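Rv1989c (MbcT) (Mycobacterium tuberculosis, PDB 6FKG) is the toxin of a type II toxin-antitoxin pair, killing cells by degrading NAD(+) through phosphorolysis unless the antitoxin MbcA blocks its active site. Local coordinates at residues B[24-38]-B[56-70]. Residues are numbered along the deposited sequence; the frame is centred on the assembly and turned at random.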
loop_
_atom_site.group_PDB
_atom_site.type_symbol
_atom_site.label_atom_id
_atom_site.label_comp_id
_atom_site.label_asym_id
_atom_site.label_seq_id
_atom_site.Cartn_x
_atom_site.Cartn_y
_atom_site.Cartn_z
ATOM N N THR B 24 -45.960 -26.084 -10.456
ATOM C CA THR B 24 -45.883 -26.186 -9.012
ATOM C C THR B 24 -44.444 -26.537 -8.639
ATOM O O THR B 24 -43.920 -27.571 -9.068
ATOM C CB THR B 24 -46.843 -27.249 -8.471
ATOM O OG1 THR B 24 -48.193 -26.876 -8.785
ATOM C CG2 THR B 24 -46.690 -27.366 -6.973
ATOM N N CYS B 25 -43.801 -25.667 -7.862
ATOM C CA CYS B 25 -42.383 -25.821 -7.559
ATOM C C CYS B 25 -42.136 -25.945 -6.065
ATOM O O CYS B 25 -43.039 -25.758 -5.251
ATOM C CB CYS B 25 -41.573 -24.644 -8.105
ATOM S SG CYS B 25 -41.566 -24.536 -9.913
ATOM N N TYR B 26 -40.889 -26.235 -5.723
ATOM C CA TYR B 26 -40.533 -26.563 -4.357
ATOM C C TYR B 26 -39.241 -25.891 -3.971
ATOM O O TYR B 26 -38.284 -25.824 -4.749
ATOM C CB TYR B 26 -40.413 -28.091 -4.190
ATOM C CG TYR B 26 -41.704 -28.793 -4.501
ATOM C CD1 TYR B 26 -42.029 -29.153 -5.808
ATOM C CD2 TYR B 26 -42.623 -29.059 -3.497
ATOM C CE1 TYR B 26 -43.230 -29.772 -6.098
ATOM C CE2 TYR B 26 -43.816 -29.677 -3.775
ATOM C CZ TYR B 26 -44.111 -30.035 -5.072
ATOM O OH TYR B 26 -45.301 -30.653 -5.337
ATOM N N ARG B 27 -39.227 -25.392 -2.748
ATOM C CA ARG B 27 -38.067 -24.745 -2.197
ATOM C C ARG B 27 -37.909 -25.186 -0.744
ATOM O O ARG B 27 -38.907 -25.361 -0.068
ATOM C CB ARG B 27 -38.240 -23.227 -2.272
ATOM C CG ARG B 27 -37.077 -22.498 -1.724
ATOM C CD ARG B 27 -37.395 -21.046 -1.426
ATOM N NE ARG B 27 -36.153 -20.414 -1.031
ATOM C CZ ARG B 27 -36.051 -19.158 -0.637
ATOM N NH1 ARG B 27 -37.140 -18.391 -0.598
ATOM N NH2 ARG B 27 -34.863 -18.670 -0.297
ATOM N N TYR B 28 -36.681 -25.326 -0.243
ATOM C CA TYR B 28 -36.525 -25.573 1.190
ATOM C C TYR B 28 -35.760 -24.405 1.821
ATOM O O TYR B 28 -34.968 -23.719 1.162
ATOM C CB TYR B 28 -35.837 -26.945 1.468
ATOM C CG TYR B 28 -34.343 -26.935 1.234
ATOM C CD1 TYR B 28 -33.826 -26.975 -0.050
ATOM C CD2 TYR B 28 -33.453 -26.884 2.299
ATOM C CE1 TYR B 28 -32.467 -26.944 -0.275
ATOM C CE2 TYR B 28 -32.084 -26.844 2.082
ATOM C CZ TYR B 28 -31.600 -26.875 0.798
ATOM O OH TYR B 28 -30.238 -26.845 0.582
ATOM N N THR B 29 -36.073 -24.122 3.084
ATOM C CA THR B 29 -35.396 -23.077 3.832
ATOM C C THR B 29 -35.320 -23.536 5.274
ATOM O O THR B 29 -36.039 -24.451 5.678
ATOM C CB THR B 29 -36.151 -21.710 3.813
ATOM O OG1 THR B 29 -37.381 -21.837 4.533
ATOM C CG2 THR B 29 -36.414 -21.223 2.397
ATOM N N GLY B 30 -34.478 -22.883 6.062
ATOM C CA GLY B 30 -34.622 -22.961 7.505
ATOM C C GLY B 30 -36.046 -22.613 7.882
ATOM O O GLY B 30 -36.713 -21.815 7.193
ATOM N N ALA B 31 -36.507 -23.200 8.982
ATOM C CA ALA B 31 -37.902 -23.110 9.389
ATOM C C ALA B 31 -38.329 -21.676 9.703
ATOM O O ALA B 31 -39.515 -21.349 9.637
ATOM C CB ALA B 31 -38.154 -24.013 10.600
ATOM N N HIS B 32 -37.356 -20.830 10.034
ATOM C CA HIS B 32 -37.629 -19.448 10.442
ATOM C C HIS B 32 -37.614 -18.459 9.280
ATOM O O HIS B 32 -37.946 -17.279 9.464
ATOM C CB HIS B 32 -36.615 -18.985 11.497
ATOM C CG HIS B 32 -36.675 -19.751 12.780
ATOM N ND1 HIS B 32 -37.737 -19.657 13.654
ATOM C CD2 HIS B 32 -35.795 -20.608 13.349
ATOM C CE1 HIS B 32 -37.515 -20.434 14.698
ATOM N NE2 HIS B 32 -36.344 -21.025 14.536
ATOM N N ARG B 33 -37.228 -18.927 8.096
ATOM C CA ARG B 33 -37.065 -18.041 6.948
ATOM C C ARG B 33 -38.349 -17.902 6.139
ATOM O O ARG B 33 -39.154 -18.829 6.076
ATOM C CB ARG B 33 -35.943 -18.545 6.036
ATOM C CG ARG B 33 -34.603 -18.727 6.755
ATOM C CD ARG B 33 -34.200 -17.423 7.440
ATOM N NE ARG B 33 -32.871 -17.518 8.031
ATOM C CZ ARG B 33 -31.781 -16.945 7.524
ATOM N NH1 ARG B 33 -31.845 -16.193 6.421
ATOM N NH2 ARG B 33 -30.625 -17.096 8.149
ATOM N N ASP B 34 -38.525 -16.741 5.516
ATOM C CA ASP B 34 -39.645 -16.523 4.614
ATOM C C ASP B 34 -39.508 -17.345 3.334
ATOM O O ASP B 34 -38.445 -17.377 2.696
ATOM C CB ASP B 34 -39.777 -15.045 4.253
ATOM C CG ASP B 34 -41.004 -14.777 3.404
ATOM O OD1 ASP B 34 -42.094 -14.602 3.982
ATOM O OD2 ASP B 34 -40.886 -14.770 2.168
ATOM N N ALA B 35 -40.595 -17.995 2.942
ATOM C CA ALA B 35 -40.583 -18.847 1.754
ATOM C C ALA B 35 -40.185 -18.114 0.471
ATOM O O ALA B 35 -39.743 -18.735 -0.485
ATOM C CB ALA B 35 -41.956 -19.499 1.571
ATOM N N LEU B 36 -40.376 -16.800 0.426
ATOM C CA LEU B 36 -40.126 -16.081 -0.824
ATOM C C LEU B 36 -38.900 -15.149 -0.758
ATOM O O LEU B 36 -38.591 -14.469 -1.731
ATOM C CB LEU B 36 -41.375 -15.277 -1.221
ATOM C CG LEU B 36 -42.659 -16.110 -1.352
ATOM C CD1 LEU B 36 -43.865 -15.238 -1.654
ATOM C CD2 LEU B 36 -42.488 -17.177 -2.424
ATOM N N SER B 37 -38.202 -15.122 0.377
ATOM C CA SER B 37 -37.009 -14.281 0.518
ATOM C C SER B 37 -35.867 -14.754 -0.361
ATOM O O SER B 37 -35.631 -15.959 -0.487
ATOM C CB SER B 37 -36.523 -14.237 1.970
ATOM O OG SER B 37 -35.175 -13.770 2.030
ATOM N N GLY B 38 -35.145 -13.810 -0.973
ATOM C CA GLY B 38 -34.011 -14.173 -1.813
ATOM C C GLY B 38 -32.708 -13.519 -1.382
ATOM O O GLY B 38 -31.749 -13.449 -2.151
ATOM N N ALA B 56 -32.349 -13.557 -5.201
ATOM C CA ALA B 56 -32.684 -14.674 -6.083
ATOM C C ALA B 56 -33.212 -15.831 -5.257
ATOM O O ALA B 56 -32.763 -16.050 -4.134
ATOM C CB ALA B 56 -31.463 -15.110 -6.908
ATOM N N ILE B 57 -34.173 -16.556 -5.830
ATOM C CA ILE B 57 -34.832 -17.685 -5.171
ATOM C C ILE B 57 -34.593 -18.931 -5.993
ATOM O O ILE B 57 -34.846 -18.929 -7.193
ATOM C CB ILE B 57 -36.359 -17.496 -5.067
ATOM C CG1 ILE B 57 -36.731 -16.227 -4.303
ATOM C CG2 ILE B 57 -36.999 -18.694 -4.393
ATOM C CD1 ILE B 57 -38.237 -15.994 -4.325
ATOM N N TYR B 58 -34.142 -20.008 -5.355
ATOM C CA TYR B 58 -33.908 -21.256 -6.069
ATOM C C TYR B 58 -35.019 -22.273 -5.783
ATOM O O TYR B 58 -35.277 -22.610 -4.624
ATOM C CB TYR B 58 -32.532 -21.809 -5.683
ATOM C CG TYR B 58 -31.396 -21.032 -6.325
ATOM C CD1 TYR B 58 -30.966 -19.823 -5.792
ATOM C CD2 TYR B 58 -30.788 -21.497 -7.491
ATOM C CE1 TYR B 58 -29.938 -19.095 -6.390
ATOM C CE2 TYR B 58 -29.764 -20.779 -8.097
ATOM C CZ TYR B 58 -29.354 -19.573 -7.545
ATOM O OH TYR B 58 -28.349 -18.855 -8.146
ATOM N N LEU B 59 -35.691 -22.725 -6.845
ATOM C CA LEU B 59 -36.773 -23.700 -6.732
ATOM C C LEU B 59 -36.513 -24.896 -7.628
ATOM O O LEU B 59 -35.797 -24.786 -8.608
ATOM C CB LEU B 59 -38.122 -23.072 -7.108
ATOM C CG LEU B 59 -38.453 -21.800 -6.308
ATOM C CD1 LEU B 59 -38.507 -20.612 -7.234
ATOM C CD2 LEU B 59 -39.767 -21.955 -5.598
ATOM N N ALA B 60 -37.129 -26.034 -7.303
ATOM C CA ALA B 60 -37.053 -27.214 -8.164
ATOM C C ALA B 60 -38.450 -27.555 -8.676
ATOM O O ALA B 60 -39.431 -27.148 -8.055
ATOM C CB ALA B 60 -36.464 -28.387 -7.401
ATOM N N ASP B 61 -38.551 -28.327 -9.765
ATOM C CA ASP B 61 -39.858 -28.599 -10.379
ATOM C C ASP B 61 -40.576 -29.819 -9.795
ATOM O O ASP B 61 -41.648 -30.207 -10.267
ATOM C CB ASP B 61 -39.729 -28.772 -11.908
ATOM C CG ASP B 61 -39.034 -30.069 -12.312
ATOM O OD1 ASP B 61 -38.220 -30.610 -11.531
ATOM O OD2 ASP B 61 -39.303 -30.557 -13.431
ATOM N N SER B 62 -39.994 -30.424 -8.771
ATOM C CA SER B 62 -40.661 -31.495 -8.040
ATOM C C SER B 62 -40.092 -31.588 -6.639
ATOM O O SER B 62 -38.970 -31.143 -6.391
ATOM C CB SER B 62 -40.490 -32.842 -8.747
ATOM O OG SER B 62 -39.155 -33.319 -8.608
ATOM N N ALA B 63 -40.847 -32.186 -5.723
ATOM C CA ALA B 63 -40.338 -32.397 -4.376
ATOM C C ALA B 63 -39.087 -33.280 -4.414
ATOM O O ALA B 63 -38.146 -33.087 -3.630
ATOM C CB ALA B 63 -41.414 -33.022 -3.491
ATOM N N GLN B 64 -39.065 -34.229 -5.346
ATOM C CA GLN B 64 -37.923 -35.144 -5.443
ATOM C C GLN B 64 -36.663 -34.409 -5.887
ATOM O O GLN B 64 -35.574 -34.637 -5.355
ATOM C CB GLN B 64 -38.214 -36.295 -6.402
ATOM C CG GLN B 64 -37.092 -37.304 -6.420
ATOM C CD GLN B 64 -37.008 -38.056 -7.724
ATOM O OE1 GLN B 64 -37.737 -39.019 -7.945
ATOM N NE2 GLN B 64 -36.113 -37.615 -8.602
ATOM N N ALA B 65 -36.809 -33.522 -6.864
ATOM C CA ALA B 65 -35.675 -32.736 -7.337
ATOM C C ALA B 65 -35.172 -31.812 -6.237
ATOM O O ALA B 65 -33.964 -31.588 -6.104
ATOM C CB ALA B 65 -36.049 -31.935 -8.578
ATOM N N CYS B 66 -36.104 -31.274 -5.459
ATOM C CA CYS B 66 -35.737 -30.447 -4.307
ATOM C C CYS B 66 -34.898 -31.267 -3.318
ATOM O O CYS B 66 -33.895 -30.767 -2.808
ATOM C CB CYS B 66 -36.974 -29.891 -3.616
ATOM S SG CYS B 66 -36.567 -28.656 -2.350
ATOM N N MET B 67 -35.290 -32.525 -3.069
ATOM C CA MET B 67 -34.556 -33.368 -2.108
ATOM C C MET B 67 -33.137 -33.627 -2.591
ATOM O O MET B 67 -32.196 -33.685 -1.798
ATOM C CB MET B 67 -35.261 -34.707 -1.867
ATOM C CG MET B 67 -36.634 -34.595 -1.164
ATOM S SD MET B 67 -36.659 -33.560 0.324
ATOM C CE MET B 67 -37.240 -31.971 -0.302
ATOM N N VAL B 68 -32.983 -33.791 -3.898
ATOM C CA VAL B 68 -31.651 -33.960 -4.470
ATOM C C VAL B 68 -30.801 -32.712 -4.163
ATOM O O VAL B 68 -29.625 -32.825 -3.832
ATOM C CB VAL B 68 -31.731 -34.229 -5.981
ATOM C CG1 VAL B 68 -30.332 -34.288 -6.607
ATOM C CG2 VAL B 68 -32.477 -35.532 -6.231
ATOM N N GLU B 69 -31.398 -31.522 -4.227
ATOM C CA GLU B 69 -30.632 -30.313 -3.909
ATOM C C GLU B 69 -30.308 -30.252 -2.408
ATOM O O GLU B 69 -29.228 -29.794 -2.018
ATOM C CB GLU B 69 -31.380 -29.055 -4.361
ATOM C CG GLU B 69 -31.559 -28.950 -5.894
ATOM C CD GLU B 69 -30.243 -29.007 -6.662
ATOM O OE1 GLU B 69 -29.205 -28.515 -6.166
ATOM O OE2 GLU B 69 -30.242 -29.556 -7.776
ATOM N N VAL B 70 -31.207 -30.769 -1.571
ATOM C CA VAL B 70 -30.909 -30.852 -0.143
ATOM C C VAL B 70 -29.667 -31.731 0.076
ATOM O O VAL B 70 -28.791 -31.400 0.866
ATOM C CB VAL B 70 -32.100 -31.408 0.683
ATOM C CG1 VAL B 70 -31.691 -31.605 2.146
ATOM C CG2 VAL B 70 -33.306 -30.466 0.603
HETATM O O HOH W 1 -34.462 -24.308 -2.264
#
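Y26 and A60 form a single antiparallel, hydrogen-bonded bridge, Y26 N to A60 O at 2.9 Å and A60 N to Y26 O at 2.8 Å. Beyond R27 and L59 the strands diverge, their directions 123° from each other, and a water spans the opening, accepting from Y28 N and donating to Y58 O. A further backbone bond, A56 N to G38 O at 3.1 Å, joins the loop after strand 24-30 to the start of strand 56-60.

Y26 and Y28, on one face of strand 24-30, pack on helix 63-70. A63 CB makes a CH-pi contact over the Y26 ring, 4.1 Å from its centroid, while A63 N lies over the same ring nearer its rim. CG2 of V70 sits squarely above the centre of the Y28 ring, 3.6 Å from the centroid, and C66 SG approaches that ring obliquely. The tyrosine's chi1 of 77°, with CG between backbone N and carbonyl carbon, turns the ring to this helix.

On the opposite face R27 is extended, CG anti to the backbone N (chi1 -180°), which carries it across I57 to the loop carbonyls, its guanidinium sandwiched between I57 CG2 and T29 CG2. NH1 and NH2 grip S37 O end-on, and NH1 also takes A35 O at 2.6 Å; NH2 further bonds E111 O of the MbcA chain. C25 CB meets L59 CB on that face.

Within the RES domain the bridge links the strands at the two ends of the run 19-30, 89-103, 142-147, 150-156 and 56-60, with helix 63-76 set against helix 177-185 through M67.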